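Local coordinates for protein CT263 (PDB 4QAS) that probably acts as a nucleosidase of the MTAN type, hydrolysing a futalosine-pathway nucleoside during chlamydial menaquinone synthesis, at residues S24-S29 with V43-M48; P83-L88 with L137-M142; F146-A151 with C158-V163. The protein carries 1 engineered substitution. All coordinates share one frame; numbering follows the deposited sequence. Where two conformers were deposited one is given.

Contact 1: residues S24-S29 with V43-M48; sequences SLFPFS and VLLDVM
F26 and F28 reach from the loop after helix 16-25 to L45 and V47 on strand 43-49, and the contact they make is almost wholly apolar. The first interaction is a CH-pi contact: methyl CD2 of L45 sits over one face of the F26 ring, 3.9 Å from its centroid and 29° off the normal. It leans to one rim, so its nearest ring atom is F26 CE2, at 3.5 Å from L45 CD2. L45 holds CG anti to its backbone N (chi1 -172°), which carries CD2 toward the two rings.

Apolar packing of methyls on the second ring comes next. The same L45 CD2 also meets the end of this ring, 3.8 Å from F28 CZ, and is thus shared by the two phenylalanines. Two residues along the strand, V47 CG2 approaches F28 CZ at 3.6 Å, the two side chains crossing at about a right angle.

The one polar atom to touch a ring is a backbone carbonyl. L45 O lies in the plane of the F28 ring at its edge, 3.5 Å from F28 CE1, where the faintly positive ring C-H can face it. An inverse gamma turn centred on P27, with a weak bond from F28 N to F26 O (2.8 Å), lies between the two phenylalanines and probably helps turn both toward the strand.

Around the pair, F26 meets Y195 edge-to-face and packs on F192, both of helix 180-197, while it also touches Q185 of the second subunit. D46 points away from the loop and is bonded to T37 and Y69. A post-helix loop packed on a sheet strand beside the dimer interface is consistent with the alpha/beta fold of MTAN-type nucleosidases.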
ATOM      1  N   SER A  24      -7.185   2.641  -3.813  1.00 14.61           N
ATOM      2  CA  SER A  24      -6.147   3.581  -4.213  1.00 15.61           C
ATOM      3  C   SER A  24      -4.771   2.923  -4.342  1.00 14.54           C
ATOM      4  O   SER A  24      -3.902   3.473  -5.001  1.00 15.89           O
ATOM      5  CB  SER A  24      -6.106   4.729  -3.201  1.00 16.85           C
ATOM      6  OG  SER A  24      -5.310   5.763  -3.680  1.00 19.93           O
ATOM      7  N   LEU A  25      -4.551   1.779  -3.708  1.00 14.66           N
ATOM      8  CA  LEU A  25      -3.215   1.173  -3.671  1.00 14.93           C
ATOM      9  C   LEU A  25      -2.752   0.653  -5.012  1.00 14.89           C
ATOM     10  O   LEU A  25      -1.549   0.571  -5.245  1.00 16.80           O
ATOM     11  CB  LEU A  25      -3.220  -0.044  -2.775  1.00 20.56           C
ATOM     12  CG  LEU A  25      -3.328   0.109  -1.302  1.00 21.32           C
ATOM     13  CD1 LEU A  25      -3.165  -1.327  -0.717  1.00 23.53           C
ATOM     14  CD2 LEU A  25      -2.270   1.041  -0.784  1.00 25.83           C
ATOM     15  N   PHE A  26      -3.677   0.220  -5.877  1.00 16.90           N
ATOM     16  CA  PHE A  26      -3.366  -0.364  -7.168  1.00 17.07           C
ATOM     17  C   PHE A  26      -4.176   0.349  -8.235  1.00 16.43           C
ATOM     18  O   PHE A  26      -5.270   0.861  -7.935  1.00 19.44           O
ATOM     19  CB  PHE A  26      -3.710  -1.868  -7.197  1.00 18.61           C
ATOM     20  CG  PHE A  26      -3.044  -2.654  -6.134  1.00 19.58           C
ATOM     21  CD1 PHE A  26      -1.728  -3.066  -6.283  1.00 19.27           C
ATOM     22  CD2 PHE A  26      -3.715  -2.986  -5.002  1.00 19.12           C
ATOM     23  CE1 PHE A  26      -1.109  -3.790  -5.290  1.00 24.75           C
ATOM     24  CE2 PHE A  26      -3.111  -3.708  -4.015  1.00 19.28           C
ATOM     25  CZ  PHE A  26      -1.792  -4.117  -4.171  1.00 21.07           C
ATOM     26  N   PRO A  27      -3.708   0.365  -9.446  1.00 19.05           N
ATOM     27  CA  PRO A  27      -4.455   1.030 -10.540  1.00 20.15           C
ATOM     28  C   PRO A  27      -5.559   0.121 -11.077  1.00 20.38           C
ATOM     29  O   PRO A  27      -5.517  -0.381 -12.197  1.00 22.29           O
ATOM     30  CB  PRO A  27      -3.354   1.337 -11.567  1.00 22.78           C
ATOM     31  CG  PRO A  27      -2.348   0.276 -11.349  1.00 25.27           C
ATOM     32  CD  PRO A  27      -2.344   0.002  -9.885  1.00 20.05           C
ATOM     33  N   PHE A  28      -6.569  -0.104 -10.239  1.00 20.47           N
ATOM     34  CA  PHE A  28      -7.716  -0.919 -10.620  1.00 19.52           C
ATOM     35  C   PHE A  28      -8.480  -0.275 -11.765  1.00 22.16           C
ATOM     36  O   PHE A  28      -8.477   0.946 -11.946  1.00 24.83           O
ATOM     37  CB  PHE A  28      -8.683  -1.023  -9.446  1.00 18.68           C
ATOM     38  CG  PHE A  28      -8.216  -1.913  -8.323  1.00 15.58           C
ATOM     39  CD1 PHE A  28      -8.338  -3.282  -8.407  1.00 16.26           C
ATOM     40  CD2 PHE A  28      -7.685  -1.381  -7.171  1.00 17.66           C
ATOM     41  CE1 PHE A  28      -7.924  -4.096  -7.389  1.00 16.79           C
ATOM     42  CE2 PHE A  28      -7.279  -2.198  -6.135  1.00 15.67           C
ATOM     43  CZ  PHE A  28      -7.407  -3.550  -6.243  1.00 16.37           C
ATOM     44  N   SER A  29      -9.168  -1.112 -12.524  1.00 21.57           N
ATOM     45  CA  SER A  29     -10.123  -0.667 -13.522  1.00 24.60           C
ATOM     46  C   SER A  29     -11.457  -1.341 -13.239  1.00 23.89           C
ATOM     47  O   SER A  29     -11.512  -2.389 -12.593  1.00 25.04           O
ATOM     48  CB  SER A  29      -9.645  -1.009 -14.931  1.00 35.09           C
ATOM     49  OG  SER A  29      -9.448  -2.401 -15.076  1.00 37.64           O
ATOM     50  N   VAL A  43      -0.584 -12.604 -10.425  1.00 24.22           N
ATOM     51  CA  VAL A  43      -1.640 -12.312  -9.461  1.00 20.07           C
ATOM     52  C   VAL A  43      -2.771 -11.543 -10.126  1.00 24.71           C
ATOM     53  O   VAL A  43      -2.552 -10.492 -10.745  1.00 23.75           O
ATOM     54  CB  VAL A  43      -1.113 -11.565  -8.228  1.00 22.94           C
ATOM     55  CG1 VAL A  43      -2.265 -11.254  -7.288  1.00 20.22           C
ATOM     56  CG2 VAL A  43      -0.053 -12.407  -7.526  1.00 27.78           C
ATOM     57  N   LEU A  44      -3.986 -12.058  -9.953  1.00 22.00           N
ATOM     58  CA  LEU A  44      -5.213 -11.343 -10.262  1.00 23.68           C
ATOM     59  C   LEU A  44      -5.803 -10.887  -8.942  1.00 20.41           C
ATOM     60  O   LEU A  44      -5.992 -11.694  -8.018  1.00 22.68           O
ATOM     61  CB  LEU A  44      -6.216 -12.257 -10.954  1.00 21.30           C
ATOM     62  CG  LEU A  44      -7.625 -11.684 -11.190  1.00 23.37           C
ATOM     63  CD1 LEU A  44      -7.587 -10.596 -12.259  1.00 24.67           C
ATOM     64  CD2 LEU A  44      -8.564 -12.795 -11.607  1.00 26.50           C
ATOM     65  N   LEU A  45      -6.093  -9.600  -8.845  1.00 19.03           N
ATOM     66  CA  LEU A  45      -6.663  -9.001  -7.657  1.00 17.06           C
ATOM     67  C   LEU A  45      -7.990  -8.354  -8.036  1.00 20.00           C
ATOM     68  O   LEU A  45      -8.004  -7.361  -8.772  1.00 19.10           O
ATOM     69  CB  LEU A  45      -5.681  -7.967  -7.104  1.00 19.57           C
ATOM     70  CG  LEU A  45      -6.015  -7.381  -5.763  1.00 19.52           C
ATOM     71  CD1 LEU A  45      -6.039  -8.465  -4.686  1.00 21.94           C
ATOM     72  CD2 LEU A  45      -4.971  -6.300  -5.465  1.00 21.07           C
ATOM     73  N   ASP A  46      -9.100  -8.900  -7.530  1.00 17.51           N
ATOM     74  CA  ASP A  46     -10.422  -8.362  -7.807  1.00 17.26           C
ATOM     75  C   ASP A  46     -10.991  -7.829  -6.504  1.00 16.30           C
ATOM     76  O   ASP A  46     -10.661  -8.317  -5.418  1.00 18.00           O
ATOM     77  CB  ASP A  46     -11.347  -9.435  -8.387  1.00 19.21           C
ATOM     78  CG  ASP A  46     -10.987  -9.834  -9.818  1.00 20.05           C
ATOM     79  OD1 ASP A  46     -10.174  -9.119 -10.454  1.00 22.68           O
ATOM     80  OD2 ASP A  46     -11.531 -10.857 -10.264  1.00 21.51           O
ATOM     81  N   VAL A  47     -11.871  -6.834  -6.617  1.00 17.07           N
ATOM     82  CA  VAL A  47     -12.502  -6.234  -5.445  1.00 14.84           C
ATOM     83  C   VAL A  47     -13.994  -6.162  -5.670  1.00 16.95           C
ATOM     84  O   VAL A  47     -14.443  -5.628  -6.688  1.00 19.32           O
ATOM     85  CB  VAL A  47     -11.950  -4.825  -5.167  1.00 16.27           C
ATOM     86  CG1 VAL A  47     -12.648  -4.222  -3.958  1.00 17.13           C
ATOM     87  CG2 VAL A  47     -10.484  -4.893  -4.912  1.00 19.35           C
ATOM     88  N   MET A  48     -14.759  -6.657  -4.701  1.00 16.86           N
ATOM     89  CA  MET A  48     -16.204  -6.484  -4.659  1.00 17.32           C
ATOM     90  C   MET A  48     -16.608  -5.721  -3.412  1.00 15.49           C
ATOM     91  O   MET A  48     -16.065  -5.938  -2.333  1.00 17.15           O
ATOM     92  CB  MET A  48     -16.872  -7.829  -4.674  1.00 19.92           C
ATOM     93  CG  MET A  48     -16.686  -8.464  -6.018  1.00 24.41           C
ATOM     94  SD  MET A  48     -17.400 -10.095  -6.166  1.00 27.90           S
ATOM     95  CE  MET A  48     -16.874 -10.545  -7.820  1.00 61.33           C
TER

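Contact 2: residues P83-L88 with L137-M142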
ATOM      1  N   PRO A  83     -13.723  -3.277  26.250  1.00 17.67           N
ATOM      2  CA  PRO A  83     -12.818  -2.119  26.357  1.00 17.18           C
ATOM      3  C   PRO A  83     -11.341  -2.455  26.252  1.00 17.03           C
ATOM      4  O   PRO A  83     -10.544  -1.535  26.047  1.00 17.14           O
ATOM      5  CB  PRO A  83     -13.162  -1.556  27.734  1.00 18.74           C
ATOM      6  CG  PRO A  83     -13.633  -2.753  28.526  1.00 21.60           C
ATOM      7  CD  PRO A  83     -14.428  -3.538  27.523  1.00 18.52           C
ATOM      8  N   ASN A  84     -10.950  -3.717  26.388  1.00 18.59           N
ATOM      9  CA  ASN A  84      -9.532  -4.045  26.258  1.00 20.99           C
ATOM     10  C   ASN A  84      -9.062  -4.137  24.811  1.00 22.16           C
ATOM     11  O   ASN A  84      -7.884  -4.438  24.577  1.00 22.46           O
ATOM     12  CB  ASN A  84      -9.171  -5.309  27.037  1.00 25.91           C
ATOM     13  CG  ASN A  84      -9.745  -6.565  26.430  1.00 25.76           C
ATOM     14  OD1 ASN A  84     -10.097  -6.610  25.248  1.00 27.16           O
ATOM     15  ND2 ASN A  84      -9.817  -7.620  27.243  1.00 32.70           N
ATOM     16  N   ILE A  85      -9.943  -3.895  23.846  1.00 17.11           N
ATOM     17  CA  ILE A  85      -9.561  -3.793  22.436  1.00 16.58           C
ATOM     18  C   ILE A  85      -9.329  -2.317  22.129  1.00 15.06           C
ATOM     19  O   ILE A  85     -10.293  -1.538  22.169  1.00 16.68           O
ATOM     20  CB  ILE A  85     -10.682  -4.353  21.549  1.00 16.39           C
ATOM     21  CG1 ILE A  85     -10.855  -5.849  21.810  1.00 18.24           C
ATOM     22  CG2 ILE A  85     -10.408  -4.092  20.069  1.00 16.59           C
ATOM     23  CD1 ILE A  85     -12.114  -6.455  21.212  1.00 20.27           C
ATOM     24  N   PRO A  86      -8.107  -1.891  21.830  1.00 15.39           N
ATOM     25  CA  PRO A  86      -7.904  -0.500  21.441  1.00 16.31           C
ATOM     26  C   PRO A  86      -8.508  -0.264  20.065  1.00 16.08           C
ATOM     27  O   PRO A  86      -8.668  -1.200  19.280  1.00 15.19           O
ATOM     28  CB  PRO A  86      -6.379  -0.358  21.399  1.00 18.77           C
ATOM     29  CG  PRO A  86      -5.921  -1.712  21.018  1.00 22.09           C
ATOM     30  CD  PRO A  86      -6.873  -2.686  21.679  1.00 18.12           C
ATOM     31  N   LEU A  87      -8.869   0.982  19.774  1.00 14.76           N
ATOM     32  CA  LEU A  87      -9.340   1.349  18.443  1.00 14.22           C
ATOM     33  C   LEU A  87      -8.185   1.518  17.451  1.00 13.76           C
ATOM     34  O   LEU A  87      -7.017   1.675  17.822  1.00 15.87           O
ATOM     35  CB  LEU A  87     -10.171   2.628  18.496  1.00 14.94           C
ATOM     36  CG  LEU A  87     -11.370   2.562  19.443  1.00 15.00           C
ATOM     37  CD1 LEU A  87     -12.240   3.764  19.222  1.00 17.36           C
ATOM     38  CD2 LEU A  87     -12.174   1.291  19.229  1.00 14.78           C
ATOM     39  N   LEU A  88      -8.532   1.474  16.157  1.00 13.77           N
ATOM     40  CA  LEU A  88      -7.564   1.653  15.068  1.00 13.24           C
ATOM     41  C   LEU A  88      -6.528   0.544  15.041  1.00 15.82           C
ATOM     42  O   LEU A  88      -5.401   0.744  14.575  1.00 19.83           O
ATOM     43  CB  LEU A  88      -6.898   3.031  15.087  1.00 15.69           C
ATOM     44  CG  LEU A  88      -7.855   4.113  14.616  1.00 20.77           C
ATOM     45  CD1 LEU A  88      -7.361   5.473  15.052  1.00 26.89           C
ATOM     46  CD2 LEU A  88      -7.993   4.075  13.111  1.00 28.83           C
ATOM     47  N   LEU A 137     -18.155 -10.847  23.927  1.00 28.71           N
ATOM     48  CA  LEU A 137     -17.936 -10.395  22.562  1.00 22.99           C
ATOM     49  C   LEU A 137     -16.601  -9.673  22.469  1.00 23.82           C
ATOM     50  O   LEU A 137     -16.117  -9.082  23.443  1.00 24.30           O
ATOM     51  CB  LEU A 137     -19.056  -9.459  22.091  1.00 26.52           C
ATOM     52  CG  LEU A 137     -20.482 -10.023  22.110  1.00 31.02           C
ATOM     53  CD1 LEU A 137     -21.464  -9.000  21.537  1.00 32.72           C
ATOM     54  CD2 LEU A 137     -20.578 -11.339  21.344  1.00 33.97           C
ATOM     55  N   GLN A 138     -15.997  -9.758  21.285  1.00 19.92           N
ATOM     56  CA  GLN A 138     -14.765  -9.047  21.008  1.00 18.12           C
ATOM     57  C   GLN A 138     -15.075  -8.035  19.915  1.00 16.25           C
ATOM     58  O   GLN A 138     -15.503  -6.911  20.197  1.00 17.73           O
ATOM     59  CB  GLN A 138     -13.620 -10.016  20.645  1.00 20.03           C
ATOM     60  CG  GLN A 138     -13.128 -10.822  21.856  1.00 24.57           C
ATOM     61  CD  GLN A 138     -12.037 -11.856  21.562  1.00 30.59           C
ATOM     62  OE1 GLN A 138     -11.410 -11.864  20.506  1.00 24.84           O
ATOM     63  NE2 GLN A 138     -11.805 -12.733  22.528  1.00 56.50           N
ATOM     64  N   LEU A 139     -14.836  -8.384  18.662  1.00 13.93           N
ATOM     65  CA  LEU A 139     -15.176  -7.543  17.534  1.00 13.30           C
ATOM     66  C   LEU A 139     -16.556  -7.900  16.987  1.00 13.74           C
ATOM     67  O   LEU A 139     -16.966  -9.063  17.012  1.00 14.51           O
ATOM     68  CB  LEU A 139     -14.124  -7.699  16.432  1.00 13.61           C
ATOM     69  CG  LEU A 139     -12.714  -7.281  16.836  1.00 12.88           C
ATOM     70  CD1 LEU A 139     -11.754  -7.605  15.691  1.00 13.69           C
ATOM     71  CD2 LEU A 139     -12.707  -5.777  17.132  1.00 14.70           C
ATOM     72  N   VAL A 140     -17.255  -6.896  16.478  1.00 13.06           N
ATOM     73  CA  VAL A 140     -18.623  -7.062  16.008  1.00 13.90           C
ATOM     74  C   VAL A 140     -18.766  -6.350  14.676  1.00 14.74           C
ATOM     75  O   VAL A 140     -18.454  -5.161  14.567  1.00 15.93           O
ATOM     76  CB  VAL A 140     -19.647  -6.495  17.001  1.00 16.36           C
ATOM     77  CG1 VAL A 140     -21.061  -6.725  16.457  1.00 19.02           C
ATOM     78  CG2 VAL A 140     -19.466  -7.120  18.365  1.00 17.46           C
ATOM     79  N   ASP A 141     -19.257  -7.048  13.660  1.00 14.15           N
ATOM     80  CA  ASP A 141     -19.465  -6.451  12.350  1.00 15.01           C
ATOM     81  C   ASP A 141     -20.859  -6.861  11.887  1.00 16.40           C
ATOM     82  O   ASP A 141     -21.690  -7.359  12.651  1.00 16.63           O
ATOM     83  CB  ASP A 141     -18.376  -6.835  11.337  1.00 15.86           C
ATOM     84  CG  ASP A 141     -18.529  -8.262  10.809  1.00 15.02           C
ATOM     85  OD1 ASP A 141     -19.248  -9.086  11.426  1.00 16.66           O
ATOM     86  OD2 ASP A 141     -17.912  -8.580   9.743  1.00 16.74           O
ATOM     87  N   MET A 142     -21.117  -6.707  10.593  1.00 16.52           N
ATOM     88  CA  MET A 142     -22.365  -7.155   9.996  0.55 16.36           C
ATOM     89  C   MET A 142     -22.202  -8.299   9.002  1.00 16.67           C
ATOM     90  O   MET A 142     -23.023  -9.215   9.001  1.00 17.37           O
ATOM     91  CB  MET A 142     -23.056  -5.977   9.298  0.55 20.11           C
ATOM     92  CG  MET A 142     -23.468  -4.866  10.269  0.55 30.18           C
ATOM     93  SD  MET A 142     -24.171  -3.398   9.487  0.55 23.10           S
ATOM     94  CE  MET A 142     -25.400  -4.151   8.415  0.55 29.27           C
TER
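The flat group that I85 meets is the peptide carbonyl of Q138. The methyl CD1 of I85 rests over one face of it, equally far (3.6 Å) from Q138 C and Q138 O, so it covers the C=O bond and does not approach at the rim. The side-chain amide of Q138 lies apart from this: its chain runs out extended beyond CG, and OE1 accepts a bond from the backbone N of Q121, which ties the amide down. Only the root of that side chain takes part, with Q138 CB 3.9 Å from I85 CD1.

The second branch of I85 turns to the strand. With CG1 beside the backbone N (chi1 -65°), CG2 stands anti to that N and comes within 4.1 Å of L139 CD2. L139 itself does not aim its first bond at the loop, but its end bends closer, and the two side chains cross obliquely. L139 and I85 also share Y91 of strand 90-99 as a neighbour, while A120 of strand 119-124 lies against L139 and Q138.

The contact thus lays the loop joining strands 71-80 and 90-99 against the start of strand 139-141. Polar bonds position both backbones from elsewhere. I85 O is bonded to Y167 OH and P86 O to S164 OG, which hold the 83-88 loop to strand 158-167; Q138 pairs through its backbone with A81, and L139 with Q121 and T123. The chemistry of the contact proper is therefore dispersion between methyl groups and a carbonyl face. It has little directional demand, and the register of loop against strand is more probably set by these outside hydrogen bonds than by I85.

Contact 3: residues F146-A151 with C158-V163; sequences FIAKQA and CSMIKV
A148 and C158 bring their CA atoms to 6.1 Å where helix 146-151 runs nearly antiparallel to strand 158-163, the two segment axes being 163° apart in direction and 8.9 Å apart at their closest. Such a spacing is small for a helix on a sheet, and small residues on both elements go with it. C158 is central. Its CB touches A151 CB at 3.7 Å, while its sulfur, held anti to the backbone N (chi1 -172°), reaches along the helix surface to lie 4.1 Å from A148 CA and 4.2 Å from I147 CG2. One thiol side chain thus spans three helix residues, over one turn of the helix, and its sulfur packs as an apolar atom.

Further along the strand, M160 extends its thioether beyond CG until CE comes within 4.1 Å of A148 CB. This residue was modelled in two conformers, so that touch belongs to one of them and is less certain than the others. Inside the helix, A151 N bonds to I147 O at 2.9 Å, keeping I147 and A151 one turn apart, both facing C158.

The strand lies in the sheet between 71-80, to which it is parallel, and 90-99, to which it is antiparallel. I147 and A151 also pack on W72 of the former, so the helix rests on both 71-80 and 158-167; M160 in turn packs on I93 and V96 of 90-99. Alternate residues of 158-163 serve the sheet's other face, where I161 and V163 lean on helix 180-197.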
ATOM      1  N   PHE A 146     -21.745 -14.006   6.893  1.00 17.73           N
ATOM      2  CA  PHE A 146     -22.318 -14.198   5.572  1.00 18.89           C
ATOM      3  C   PHE A 146     -21.240 -14.511   4.544  1.00 17.38           C
ATOM      4  O   PHE A 146     -21.384 -15.444   3.753  1.00 18.58           O
ATOM      5  CB  PHE A 146     -23.095 -12.937   5.185  1.00 22.41           C
ATOM      6  CG  PHE A 146     -23.535 -12.910   3.750  1.00 22.33           C
ATOM      7  CD1 PHE A 146     -24.446 -13.836   3.302  1.00 23.88           C
ATOM      8  CD2 PHE A 146     -23.033 -11.973   2.851  1.00 23.53           C
ATOM      9  CE1 PHE A 146     -24.881 -13.855   1.991  1.00 27.90           C
ATOM     10  CE2 PHE A 146     -23.464 -11.983   1.523  1.00 28.65           C
ATOM     11  CZ  PHE A 146     -24.389 -12.932   1.099  1.00 25.74           C
ATOM     12  N   ILE A 147     -20.137 -13.761   4.573  1.00 16.12           N
ATOM     13  CA  ILE A 147     -19.094 -13.949   3.574  1.00 17.57           C
ATOM     14  C   ILE A 147     -18.405 -15.292   3.774  1.00 16.83           C
ATOM     15  O   ILE A 147     -18.153 -16.017   2.814  1.00 18.50           O
ATOM     16  CB  ILE A 147     -18.096 -12.781   3.629  1.00 16.10           C
ATOM     17  CG1 ILE A 147     -18.802 -11.477   3.241  1.00 16.28           C
ATOM     18  CG2 ILE A 147     -16.911 -13.053   2.701  1.00 18.55           C
ATOM     19  CD1 ILE A 147     -18.031 -10.218   3.592  1.00 16.77           C
ATOM     20  N   ALA A 148     -18.043 -15.616   5.026  1.00 17.55           N
ATOM     21  CA  ALA A 148     -17.372 -16.891   5.284  1.00 17.15           C
ATOM     22  C   ALA A 148     -18.246 -18.062   4.867  1.00 20.24           C
ATOM     23  O   ALA A 148     -17.752 -19.072   4.346  1.00 21.79           O
ATOM     24  CB  ALA A 148     -17.025 -17.027   6.760  1.00 21.14           C
ATOM     25  N   LYS A 149     -19.552 -17.978   5.131  1.00 20.03           N
ATOM     26  CA  LYS A 149     -20.441 -19.070   4.751  1.00 22.88           C
ATOM     27  C   LYS A 149     -20.546 -19.191   3.237  1.00 22.66           C
ATOM     28  O   LYS A 149     -20.529 -20.302   2.696  1.00 25.60           O
ATOM     29  CB  LYS A 149     -21.812 -18.869   5.386  1.00 23.48           C
ATOM     30  CG  LYS A 149     -22.821 -19.952   5.048  1.00 31.03           C
ATOM     31  CD  LYS A 149     -22.379 -21.310   5.592  1.00 37.77           C
ATOM     32  CE  LYS A 149     -23.449 -22.381   5.407  1.00 56.66           C
ATOM     33  NZ  LYS A 149     -23.801 -22.579   3.975  1.00 62.19           N
ATOM     34  N   GLN A 150     -20.620 -18.060   2.529  1.00 20.98           N
ATOM     35  CA  GLN A 150     -20.634 -18.122   1.068  1.00 21.03           C
ATOM     36  C   GLN A 150     -19.330 -18.698   0.528  1.00 21.01           C
ATOM     37  O   GLN A 150     -19.345 -19.462  -0.440  1.00 24.01           O
ATOM     38  CB  GLN A 150     -20.934 -16.749   0.459  1.00 22.46           C
ATOM     39  CG  GLN A 150     -22.330 -16.208   0.773  1.00 21.62           C
ATOM     40  CD  GLN A 150     -23.413 -17.191   0.413  1.00 27.04           C
ATOM     41  OE1 GLN A 150     -23.904 -17.928   1.267  1.00 26.40           O
ATOM     42  NE2 GLN A 150     -23.786 -17.224  -0.858  1.00 28.18           N
ATOM     43  N   ALA A 151     -18.195 -18.373   1.157  1.00 22.11           N
ATOM     44  CA  ALA A 151     -16.919 -18.945   0.724  1.00 23.31           C
ATOM     45  C   ALA A 151     -16.936 -20.464   0.842  1.00 25.61           C
ATOM     46  O   ALA A 151     -16.375 -21.167  -0.008  1.00 30.07           O
ATOM     47  CB  ALA A 151     -15.775 -18.359   1.560  1.00 21.66           C
ATOM     48  N   CYS A 158     -11.128 -18.605   3.154  1.00 18.49           N
ATOM     49  CA  CYS A 158     -11.538 -17.242   3.468  1.00 16.89           C
ATOM     50  C   CYS A 158     -10.782 -16.743   4.684  1.00 16.52           C
ATOM     51  O   CYS A 158     -10.713 -17.449   5.704  1.00 18.00           O
ATOM     52  CB  CYS A 158     -13.040 -17.189   3.778  1.00 20.78           C
ATOM     53  SG  CYS A 158     -13.738 -15.545   3.959  1.00 20.95           S
ATOM     54  N   SER A 159     -10.208 -15.556   4.572  1.00 16.43           N
ATOM     55  CA  SER A 159      -9.538 -14.886   5.670  1.00 15.39           C
ATOM     56  C   SER A 159     -10.199 -13.545   5.888  1.00 13.53           C
ATOM     57  O   SER A 159     -10.870 -13.020   5.008  1.00 16.55           O
ATOM     58  CB  SER A 159      -8.053 -14.672   5.371  1.00 17.81           C
ATOM     59  OG  SER A 159      -7.367 -15.870   5.206  1.00 19.49           O
ATOM     60  N   MET A 160     -10.038 -13.008   7.088  1.00 14.55           N
ATOM     61  CA  MET A 160     -10.656 -11.756   7.473  0.58 13.07           C
ATOM     62  C   MET A 160      -9.663 -10.857   8.161  1.00 15.00           C
ATOM     63  O   MET A 160      -8.892 -11.304   8.996  1.00 16.84           O
ATOM     64  CB  MET A 160     -11.760 -11.995   8.471  0.58 20.60           C
ATOM     65  CG  MET A 160     -13.040 -12.333   7.854  0.58 17.83           C
ATOM     66  SD  MET A 160     -14.279 -12.599   9.071  0.58 16.05           S
ATOM     67  CE  MET A 160     -15.458 -13.545   8.119  0.58 45.10           C
ATOM     68  N   ILE A 161      -9.702  -9.601   7.781  1.00 12.53           N
ATOM     69  CA  ILE A 161      -8.980  -8.509   8.426  1.00 13.30           C
ATOM     70  C   ILE A 161     -10.052  -7.563   8.942  1.00 12.53           C
ATOM     71  O   ILE A 161     -10.892  -7.096   8.171  1.00 13.29           O
ATOM     72  CB  ILE A 161      -8.097  -7.749   7.431  1.00 13.56           C
ATOM     73  CG1 ILE A 161      -7.060  -8.676   6.808  1.00 15.15           C
ATOM     74  CG2 ILE A 161      -7.407  -6.590   8.123  1.00 15.51           C
ATOM     75  CD1 ILE A 161      -6.348  -8.097   5.582  1.00 16.88           C
ATOM     76  N   LYS A 162     -10.028  -7.282  10.239  1.00 12.32           N
ATOM     77  CA  LYS A 162     -10.981  -6.357  10.828  1.00 11.62           C
ATOM     78  C   LYS A 162     -10.216  -5.330  11.643  1.00 11.40           C
ATOM     79  O   LYS A 162      -9.402  -5.689  12.485  1.00 12.69           O
ATOM     80  CB  LYS A 162     -12.011  -7.078  11.693  1.00 12.99           C
ATOM     81  CG  LYS A 162     -12.862  -8.068  10.893  1.00 13.78           C
ATOM     82  CD  LYS A 162     -13.955  -7.409  10.056  1.00 13.13           C
ATOM     83  CE  LYS A 162     -14.437  -8.328   8.917  1.00 15.09           C
ATOM     84  NZ  LYS A 162     -15.688  -7.871   8.293  1.00 15.61           N
ATOM     85  N   VAL A 163     -10.515  -4.057  11.392  1.00 11.36           N
ATOM     86  CA  VAL A 163      -9.917  -2.956  12.148  1.00 11.48           C
ATOM     87  C   VAL A 163     -10.961  -2.424  13.118  1.00 11.52           C
ATOM     88  O   VAL A 163     -12.104  -2.197  12.739  1.00 11.87           O
ATOM     89  CB  VAL A 163      -9.363  -1.853  11.231  1.00 11.57           C
ATOM     90  CG1 VAL A 163     -10.420  -1.215  10.402  1.00 12.05           C
ATOM     91  CG2 VAL A 163      -8.621  -0.803  12.053  1.00 12.12           C
TER

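All three contacts are buried and reach one mixed sheet, but at different distances from the middle: the centre of contact 3 is about 6 Å from the chain's centre, those of contacts 1 and 2 about 16 and 14 Å, on opposite sides of it. Contact 1 is the aromatic one and alone borders the second subunit, whereas contact 2 sets a methyl on a carbonyl and contact 3 packs small residues and sulfur. Contacts 2 and 3 touch: D141 OD2 and K162 NZ form a salt bridge of 2.7 Å, and strand 139-141 leads on into helix 144-153. Contact 1 touches neither, staying about 8 Å from contact 3 at the nearest atoms.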